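Local coordinates for pentatricopeptide repeat-containing protein 10, chloroplastic (Zea mays, PDB 4M59) that binds two related intergenic chloroplast RNA elements, near atpH and psaJ, and shields the transcripts from exonucleases as a barrier to decay, at residues A115-A119 and G120-R124; L148-Y151 and G152-R156; A395-R399 and C400-T404; R403-A406 and F407-Y410. The protein carries 4 engineered substitutions. All coordinates share one frame; numbering follows the deposited sequence.

Contact 1. Residues A115-A119 and G120-R124; sequences ALSRA and GRYER
The ring of Tyr-122 is folded back so that its rim, not its hydroxyl, meets the backbone: CE1 lies 3.1 Å from Ser-117 O, which sits at the ring edge close to its plane. With CG of Tyr-122 beside its own N (chi1 -52°), the ring returns along the turn that it follows. The same Ser-117 O receives a long, weak bond from Gly-120 N at 3.4 Å. Gly-120 has positive phi, and a side chain there would collide with the carbonyl oxygen of Ala-119, so glycine suits the bend. One residue on, Arg-121 N makes a weak, sharply bent bond of 2.9 Å to Leu-116 O, and Arg-121 stands at the N-cap position of the next helix.

Leu-116 supplies the apolar floor. Its CD2 lies over one face of the Arg-121 guanidinium, 4.0 Å from NH1, because the arginine chain bends at chi3 (67°) and turns back across the leucine; the charge itself pairs with Asp-94. The other methyl, CD1, packs 3.8 Å from Arg-124 CD, while Cys-90 and Leu-93 of helix 86-95 also touch Leu-116. Ala-119 packs on Glu-368 of the second subunit. This tight link between helices 106-117 and 122-132 is the helix-turn-helix hairpin of a pentatricopeptide repeat, here the predicted second one, in the alpha-alpha superhelix.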
# COMPACT_ATOMS: atom_id res chain seq x y z
N ALA A 115 8.40 18.87 24.57
CA ALA A 115 9.35 18.59 23.50
C ALA A 115 10.21 17.40 23.85
O ALA A 115 10.59 16.64 22.98
CB ALA A 115 10.20 19.80 23.26
N LEU A 116 10.51 17.25 25.12
CA LEU A 116 11.28 16.12 25.58
C LEU A 116 10.44 14.88 25.59
O LEU A 116 10.94 13.77 25.52
CB LEU A 116 11.79 16.37 26.98
CG LEU A 116 12.88 17.41 27.13
CD1 LEU A 116 13.21 17.55 28.57
CD2 LEU A 116 14.05 16.93 26.37
N SER A 117 9.14 15.07 25.70
CA SER A 117 8.22 13.96 25.77
C SER A 117 8.01 13.40 24.39
O SER A 117 7.76 12.22 24.23
CB SER A 117 6.89 14.43 26.35
OG SER A 117 6.05 13.35 26.66
N ARG A 118 8.10 14.27 23.39
CA ARG A 118 7.83 13.88 22.01
C ARG A 118 9.03 13.21 21.35
O ARG A 118 9.00 12.89 20.17
CB ARG A 118 7.42 15.11 21.19
CG ARG A 118 5.93 15.39 21.22
CD ARG A 118 5.39 15.62 19.82
NE ARG A 118 4.20 14.80 19.55
CZ ARG A 118 4.08 13.99 18.51
NH1 ARG A 118 2.96 13.28 18.35
NH2 ARG A 118 5.06 13.87 17.64
N ALA A 119 10.09 13.00 22.12
CA ALA A 119 11.29 12.41 21.58
C ALA A 119 11.62 11.18 22.39
O ALA A 119 12.62 10.52 22.16
CB ALA A 119 12.40 13.39 21.64
N GLY A 120 10.76 10.87 23.34
CA GLY A 120 10.91 9.70 24.16
C GLY A 120 11.91 9.95 25.24
O GLY A 120 12.31 9.05 25.96
N ARG A 121 12.35 11.19 25.36
CA ARG A 121 13.32 11.56 26.39
C ARG A 121 12.60 11.82 27.70
O ARG A 121 12.63 12.93 28.23
CB ARG A 121 14.13 12.78 25.95
CG ARG A 121 14.87 12.58 24.64
CD ARG A 121 15.74 13.78 24.31
NE ARG A 121 16.85 13.92 25.24
CZ ARG A 121 17.65 14.98 25.29
NH1 ARG A 121 17.46 15.99 24.46
NH2 ARG A 121 18.64 15.02 26.17
N TYR A 122 11.96 10.78 28.23
CA TYR A 122 11.17 10.90 29.45
C TYR A 122 12.03 11.10 30.69
O TYR A 122 11.86 12.06 31.42
CB TYR A 122 10.29 9.65 29.61
CG TYR A 122 9.46 9.34 28.39
CD1 TYR A 122 8.90 10.36 27.63
CD2 TYR A 122 9.23 8.03 27.99
CE1 TYR A 122 8.14 10.08 26.51
CE2 TYR A 122 8.48 7.74 26.87
CZ TYR A 122 7.93 8.77 26.14
OH TYR A 122 7.17 8.49 25.02
N GLU A 123 12.96 10.18 30.91
CA GLU A 123 13.85 10.25 32.06
C GLU A 123 14.48 11.63 32.18
O GLU A 123 14.89 12.04 33.27
CB GLU A 123 14.93 9.18 31.98
CG GLU A 123 14.39 7.76 31.89
CD GLU A 123 13.88 7.25 33.23
OE1 GLU A 123 13.61 6.04 33.34
OE2 GLU A 123 13.74 8.07 34.16
N ARG A 124 14.56 12.34 31.07
CA ARG A 124 15.15 13.67 31.04
C ARG A 124 14.11 14.73 31.38
O ARG A 124 14.42 15.75 31.99
CB ARG A 124 15.76 13.96 29.68
CG ARG A 124 17.00 14.84 29.73
CD ARG A 124 16.65 16.31 29.56
NE ARG A 124 16.90 17.07 30.78
CZ ARG A 124 18.01 17.75 31.02
NH1 ARG A 124 18.98 17.78 30.12
NH2 ARG A 124 18.15 18.41 32.16

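Contact 2. Residues L148-Y151 and G152-R156; sequences LDVY and GRMGR
The guanidinium of Arg-153 takes Asp-149 at its edge, the two flat groups being turned 70° against each other. The grip is side-on, with NE and NH2 both engaged, and it lies at the C-terminal part of helix 141-151 in the predicted third pentatricopeptide repeat, on the RNA-binding side of the superhelix. NH2 donates to OD2 at 3.2 Å, a fairly straight bond (152°) on the syn lone pair and in the guanidinium plane. NE reaches OD1 at 2.9 Å from above the carboxylate plane, and OD1 is itself tilted from the guanidinium plane, in keeping with the steep turn between the groups. CG of Asp-149 is anti to its N (chi1 -161°), and the extended arginine chain from CG to NE spans the distance to it.

Arg-153 NH2 also forms a salt bridge with an RNA phosphate; the grip of Asp-149, which itself touches an RNA sugar, is consistent with holding this arginine in place. Arg-365 of the second subunit joins the cluster through a long, weak ion pair with Asp-149 OD2. A leucine in place of the arginine would probably leave both the Asp-149 carboxylate and the phosphate without this positive mate.

Gly-152 N donates to Leu-148 O at 2.9 Å; Gly-155 has a conformation that only glycine accepts comfortably. Between these glycines Met-154 folds back on the helix, its CG and SD both beside Val-150 O. SD lies 4.3 Å from Tyr-151 CD1, oblique to that ring, and 3.9 Å from the CG1 methyl of Val-150.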
# COMPACT_ATOMS: atom_id res chain seq x y z
N LEU A 148 2.38 14.01 33.35
CA LEU A 148 1.57 12.84 33.53
C LEU A 148 1.69 12.00 32.30
O LEU A 148 1.82 10.79 32.36
CB LEU A 148 0.11 13.23 33.71
CG LEU A 148 -0.31 13.76 35.07
CD1 LEU A 148 -1.74 14.16 35.03
CD2 LEU A 148 -0.10 12.70 36.08
N ASP A 149 1.66 12.67 31.17
CA ASP A 149 1.77 12.02 29.90
C ASP A 149 3.12 11.35 29.79
O ASP A 149 3.26 10.37 29.09
CB ASP A 149 1.61 13.04 28.79
CG ASP A 149 1.27 12.43 27.48
OD1 ASP A 149 0.82 11.27 27.46
OD2 ASP A 149 1.46 13.09 26.45
N VAL A 150 4.11 11.87 30.49
CA VAL A 150 5.43 11.27 30.49
C VAL A 150 5.46 10.03 31.36
O VAL A 150 6.06 9.04 31.02
CB VAL A 150 6.49 12.27 30.94
CG1 VAL A 150 7.81 11.60 31.13
CG2 VAL A 150 6.63 13.36 29.94
N TYR A 151 4.79 10.11 32.50
CA TYR A 151 4.69 8.98 33.41
C TYR A 151 3.97 7.83 32.72
O TYR A 151 4.28 6.67 32.95
CB TYR A 151 3.93 9.38 34.68
CG TYR A 151 4.77 10.06 35.73
CD1 TYR A 151 6.09 9.68 35.95
CD2 TYR A 151 4.24 11.08 36.51
CE1 TYR A 151 6.85 10.31 36.91
CE2 TYR A 151 5.00 11.70 37.47
CZ TYR A 151 6.31 11.32 37.67
OH TYR A 151 7.07 11.94 38.63
N GLY A 152 3.01 8.18 31.88
CA GLY A 152 2.16 7.19 31.25
C GLY A 152 2.76 6.45 30.08
O GLY A 152 2.18 5.50 29.59
N ARG A 153 3.91 6.92 29.62
CA ARG A 153 4.55 6.33 28.45
C ARG A 153 5.83 5.60 28.81
O ARG A 153 6.51 5.04 27.96
CB ARG A 153 4.84 7.40 27.39
CG ARG A 153 3.74 8.44 27.25
CD ARG A 153 3.76 9.08 25.87
NE ARG A 153 2.61 9.95 25.66
CZ ARG A 153 1.73 9.79 24.68
NH1 ARG A 153 1.86 8.79 23.82
NH2 ARG A 153 0.71 10.64 24.56
N MET A 154 6.16 5.61 30.10
CA MET A 154 7.36 4.96 30.58
C MET A 154 7.03 3.57 31.03
O MET A 154 7.76 2.63 30.73
CB MET A 154 7.95 5.74 31.75
CG MET A 154 8.41 7.12 31.39
SD MET A 154 8.68 8.18 32.80
CE MET A 154 10.20 7.50 33.40
N GLY A 155 5.94 3.44 31.75
CA GLY A 155 5.56 2.16 32.29
C GLY A 155 5.88 2.10 33.77
O GLY A 155 6.76 2.80 34.23
N ARG A 156 5.16 1.25 34.48
CA ARG A 156 5.35 1.09 35.91
C ARG A 156 5.39 2.42 36.63
O ARG A 156 6.25 2.65 37.47
CB ARG A 156 6.64 0.33 36.19
CG ARG A 156 6.58 -1.13 35.81
CD ARG A 156 7.86 -1.84 36.17
NE ARG A 156 7.79 -3.27 35.87
CZ ARG A 156 7.92 -3.78 34.65
NH1 ARG A 156 8.14 -2.99 33.61
NH2 ARG A 156 7.84 -5.08 34.47

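Contact 3. Residues A395-R399 and C400-T404; sequences AAYGR and CGSRT
Two successive amides converge on Tyr-397 O at the end of helix 387-400. Ser-402 N comes to 2.7 Å, a bent and weak bond (126°), and Gly-401 N to 3.2 Å, approaching from above the carbonyl plane. One residue earlier, Cys-400 N still makes a regular helical bond of 3.0 Å to Ala-396 O. The change from one donor to two marks the point where the chain unwinds. Phi turns positive at Gly-401 (107°), where a beta carbon would press on the carbonyl oxygen before it, so glycine suits the place.

Cys-400 places its sulfur between its own N and carbonyl carbon (chi1 47°), which turns SG back over the last turn. There it lies at the edge of the Tyr-397 ring, 4.2 Å from CD1, a position a small, weakly polar side chain can fill. Ser-402 CB meets the same CD1 at 3.9 Å, oblique to the ring. The phenol is fixed further out, where OH is hydrogen-bonded to Thr-372 of helix 367-380.

Ser-402 is the N-cap of helix 403-413, a place that suits serine. Its OG, anti to the backbone N, caps a backbone N of the helix's first turn, bonds to Asn-405 ND2 and has a weak bond to Glu-368. With two amides on Tyr-397 O and a hydroxyl on an amide of the next helix, the polar groups where the two helices meet are probably satisfied largely locally, as a sharp hairpin in the predicted tenth repeat would require.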
# COMPACT_ATOMS: atom_id res chain seq x y z
N ALA A 395 -10.20 -0.10 -19.56
CA ALA A 395 -9.20 -0.37 -18.55
C ALA A 395 -9.50 -1.63 -17.77
O ALA A 395 -8.61 -2.43 -17.52
CB ALA A 395 -9.08 0.80 -17.62
N ALA A 396 -10.75 -1.82 -17.38
CA ALA A 396 -11.15 -3.01 -16.65
C ALA A 396 -11.04 -4.26 -17.51
O ALA A 396 -10.48 -5.25 -17.07
CB ALA A 396 -12.54 -2.86 -16.11
N TYR A 397 -11.58 -4.19 -18.72
CA TYR A 397 -11.48 -5.30 -19.66
C TYR A 397 -10.02 -5.56 -19.98
O TYR A 397 -9.64 -6.68 -20.32
CB TYR A 397 -12.27 -4.99 -20.93
CG TYR A 397 -13.68 -5.54 -20.93
CD1 TYR A 397 -14.01 -6.67 -20.20
CD2 TYR A 397 -14.68 -4.91 -21.66
CE1 TYR A 397 -15.30 -7.17 -20.20
CE2 TYR A 397 -15.97 -5.40 -21.66
CZ TYR A 397 -16.27 -6.53 -20.93
OH TYR A 397 -17.56 -7.02 -20.93
N GLY A 398 -9.21 -4.52 -19.88
CA GLY A 398 -7.79 -4.63 -20.11
C GLY A 398 -7.06 -5.13 -18.89
O GLY A 398 -5.98 -5.68 -18.98
N ARG A 399 -7.67 -4.92 -17.75
CA ARG A 399 -7.08 -5.30 -16.48
C ARG A 399 -7.28 -6.78 -16.19
O ARG A 399 -6.45 -7.41 -15.55
CB ARG A 399 -7.69 -4.45 -15.38
CG ARG A 399 -6.99 -4.53 -14.06
CD ARG A 399 -6.96 -3.18 -13.41
NE ARG A 399 -8.21 -2.45 -13.57
CZ ARG A 399 -9.23 -2.56 -12.75
NH1 ARG A 399 -9.16 -3.37 -11.71
NH2 ARG A 399 -10.34 -1.86 -12.97
N CYS A 400 -8.37 -7.33 -16.66
CA CYS A 400 -8.62 -8.75 -16.52
C CYS A 400 -7.98 -9.49 -17.66
O CYS A 400 -7.69 -10.65 -17.57
CB CYS A 400 -10.11 -9.03 -16.46
SG CYS A 400 -11.12 -8.27 -17.62
N GLY A 401 -7.78 -8.81 -18.76
CA GLY A 401 -7.05 -9.40 -19.86
C GLY A 401 -7.95 -9.75 -21.01
O GLY A 401 -7.55 -10.49 -21.89
N SER A 402 -9.15 -9.21 -21.01
CA SER A 402 -10.04 -9.48 -22.12
C SER A 402 -9.66 -8.61 -23.28
O SER A 402 -10.35 -7.66 -23.58
CB SER A 402 -11.48 -9.21 -21.76
OG SER A 402 -12.30 -9.51 -22.86
N ARG A 403 -8.56 -8.95 -23.92
CA ARG A 403 -8.06 -8.19 -25.03
C ARG A 403 -9.13 -7.97 -26.05
O ARG A 403 -9.31 -6.89 -26.57
CB ARG A 403 -6.89 -8.90 -25.69
CG ARG A 403 -6.67 -8.43 -27.08
CD ARG A 403 -5.41 -8.93 -27.68
NE ARG A 403 -5.28 -8.43 -29.04
CZ ARG A 403 -4.21 -8.59 -29.80
NH1 ARG A 403 -3.15 -9.22 -29.33
NH2 ARG A 403 -4.20 -8.10 -31.02
N THR A 404 -9.88 -9.02 -26.31
CA THR A 404 -10.91 -8.99 -27.32
C THR A 404 -11.94 -7.92 -27.05
O THR A 404 -12.34 -7.20 -27.95
CB THR A 404 -11.56 -10.35 -27.41
OG1 THR A 404 -10.56 -11.32 -27.69
CG2 THR A 404 -12.58 -10.37 -28.49

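Contact 4. Residues R403-A406 and F407-Y410; sequences RTNA and FKMY
Regular helical bonds join Arg-403 to Phe-407, Asn-405 to Met-409 and Ala-406 to Tyr-410, the straightest being Phe-407 N to Arg-403 O (3.2 Å, 169°), while the one from Lys-408 N to Thr-404 O is weak. Above this first turn, the Phe-407 ring lies against the Arg-403 stem. CG of Arg-403 is 3.8 Å from CE2 of Phe-407, and NE is 3.9 Å from the same carbon. Guanidinium and ring are inclined by 38°, so they do not stack flat. The arginine chain is anti at its first torsion (160°) and stays extended, which carries its charge past the ring to Asp-437 and Gln-435. The ring edge also points at Arg-403 O, with CD2 3.1 Å away. With an alanine here instead of Phe-407, the arginine stem would lose the ring carbons it leans on and is likely to be freer to swing.

On the outer side Lys-408 CG packs 3.5 Å from Thr-404 O, and its long chain runs off toward solvent. Thr-404 OG1 bonds to Asp-87 of the second subunit. Met-409 packs on Leu-393 and Ile-394 of helix 387-400 and on helix 367-380, whereas Arg-403 and Tyr-410 lean on helix 422-435, placing helix 403-413 between its neighbours in the superhelix.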
# COMPACT_ATOMS: atom_id res chain seq x y z
N ARG A 403 -8.56 -8.95 -23.92
CA ARG A 403 -8.06 -8.19 -25.03
C ARG A 403 -9.13 -7.97 -26.05
O ARG A 403 -9.31 -6.89 -26.57
CB ARG A 403 -6.89 -8.90 -25.69
CG ARG A 403 -6.67 -8.43 -27.08
CD ARG A 403 -5.41 -8.93 -27.68
NE ARG A 403 -5.28 -8.43 -29.04
CZ ARG A 403 -4.21 -8.59 -29.80
NH1 ARG A 403 -3.15 -9.22 -29.33
NH2 ARG A 403 -4.20 -8.10 -31.02
N THR A 404 -9.88 -9.02 -26.31
CA THR A 404 -10.91 -8.99 -27.32
C THR A 404 -11.94 -7.92 -27.05
O THR A 404 -12.34 -7.20 -27.95
CB THR A 404 -11.56 -10.35 -27.41
OG1 THR A 404 -10.56 -11.32 -27.69
CG2 THR A 404 -12.58 -10.37 -28.49
N ASN A 405 -12.36 -7.80 -25.80
CA ASN A 405 -13.42 -6.87 -25.45
C ASN A 405 -12.96 -5.45 -25.25
O ASN A 405 -13.72 -4.52 -25.44
CB ASN A 405 -14.15 -7.36 -24.21
CG ASN A 405 -15.07 -8.49 -24.50
OD1 ASN A 405 -15.85 -8.45 -25.44
ND2 ASN A 405 -14.98 -9.53 -23.70
N ALA A 406 -11.71 -5.29 -24.86
CA ALA A 406 -11.14 -3.97 -24.76
C ALA A 406 -11.15 -3.29 -26.11
O ALA A 406 -11.57 -2.15 -26.24
CB ALA A 406 -9.76 -4.05 -24.24
N PHE A 407 -10.69 -4.00 -27.12
CA PHE A 407 -10.63 -3.45 -28.46
C PHE A 407 -12.00 -3.22 -29.04
O PHE A 407 -12.18 -2.31 -29.84
CB PHE A 407 -9.82 -4.36 -29.38
CG PHE A 407 -8.35 -4.19 -29.24
CD1 PHE A 407 -7.68 -3.28 -30.00
CD2 PHE A 407 -7.64 -4.93 -28.33
CE1 PHE A 407 -6.33 -3.12 -29.87
CE2 PHE A 407 -6.30 -4.78 -28.20
CZ PHE A 407 -5.65 -3.87 -28.96
N LYS A 408 -12.96 -4.03 -28.65
CA LYS A 408 -14.31 -3.80 -29.10
C LYS A 408 -14.85 -2.56 -28.45
O LYS A 408 -15.56 -1.79 -29.05
CB LYS A 408 -15.20 -4.99 -28.77
CG LYS A 408 -15.12 -6.12 -29.77
CD LYS A 408 -16.21 -7.12 -29.51
CE LYS A 408 -16.23 -8.23 -30.53
NZ LYS A 408 -17.29 -9.21 -30.23
N MET A 409 -14.50 -2.37 -27.18
CA MET A 409 -14.90 -1.18 -26.44
C MET A 409 -14.19 0.01 -27.05
O MET A 409 -14.73 1.11 -27.14
CB MET A 409 -14.52 -1.32 -24.96
CG MET A 409 -15.70 -1.42 -24.01
SD MET A 409 -17.20 -2.03 -24.80
CE MET A 409 -18.35 -0.73 -24.37
N TYR A 410 -12.96 -0.23 -27.49
CA TYR A 410 -12.15 0.80 -28.12
C TYR A 410 -12.80 1.32 -29.40
O TYR A 410 -13.05 2.52 -29.53
CB TYR A 410 -10.75 0.27 -28.42
CG TYR A 410 -9.92 1.18 -29.29
CD1 TYR A 410 -9.34 2.34 -28.78
CD2 TYR A 410 -9.71 0.89 -30.63
CE1 TYR A 410 -8.58 3.17 -29.57
CE2 TYR A 410 -8.95 1.72 -31.43
CZ TYR A 410 -8.39 2.86 -30.90
OH TYR A 410 -7.63 3.68 -31.70

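Contacts 1 and 2 sit in successive predicted repeats and touch: Tyr-122 of contact 1 packs on Val-150, Arg-153 and Met-154 of contact 2. Contacts 3 and 4, about 7 Å apart between centres, share Arg-403 and Thr-404 on helix 403-413. The two pairs lie on opposite sides of the chain's centre, yet all four are partly buried and reach the second subunit. Contacts 1 to 3 each include a positive-phi glycine; contact 2 differs by its Asp-149 to Arg-153 salt bridge beside the RNA, and contact 4, farthest from the RNA (about 11 Å at nearest atoms), is plain helix with its chemistry in backbone bonds and aromatic-aliphatic packing.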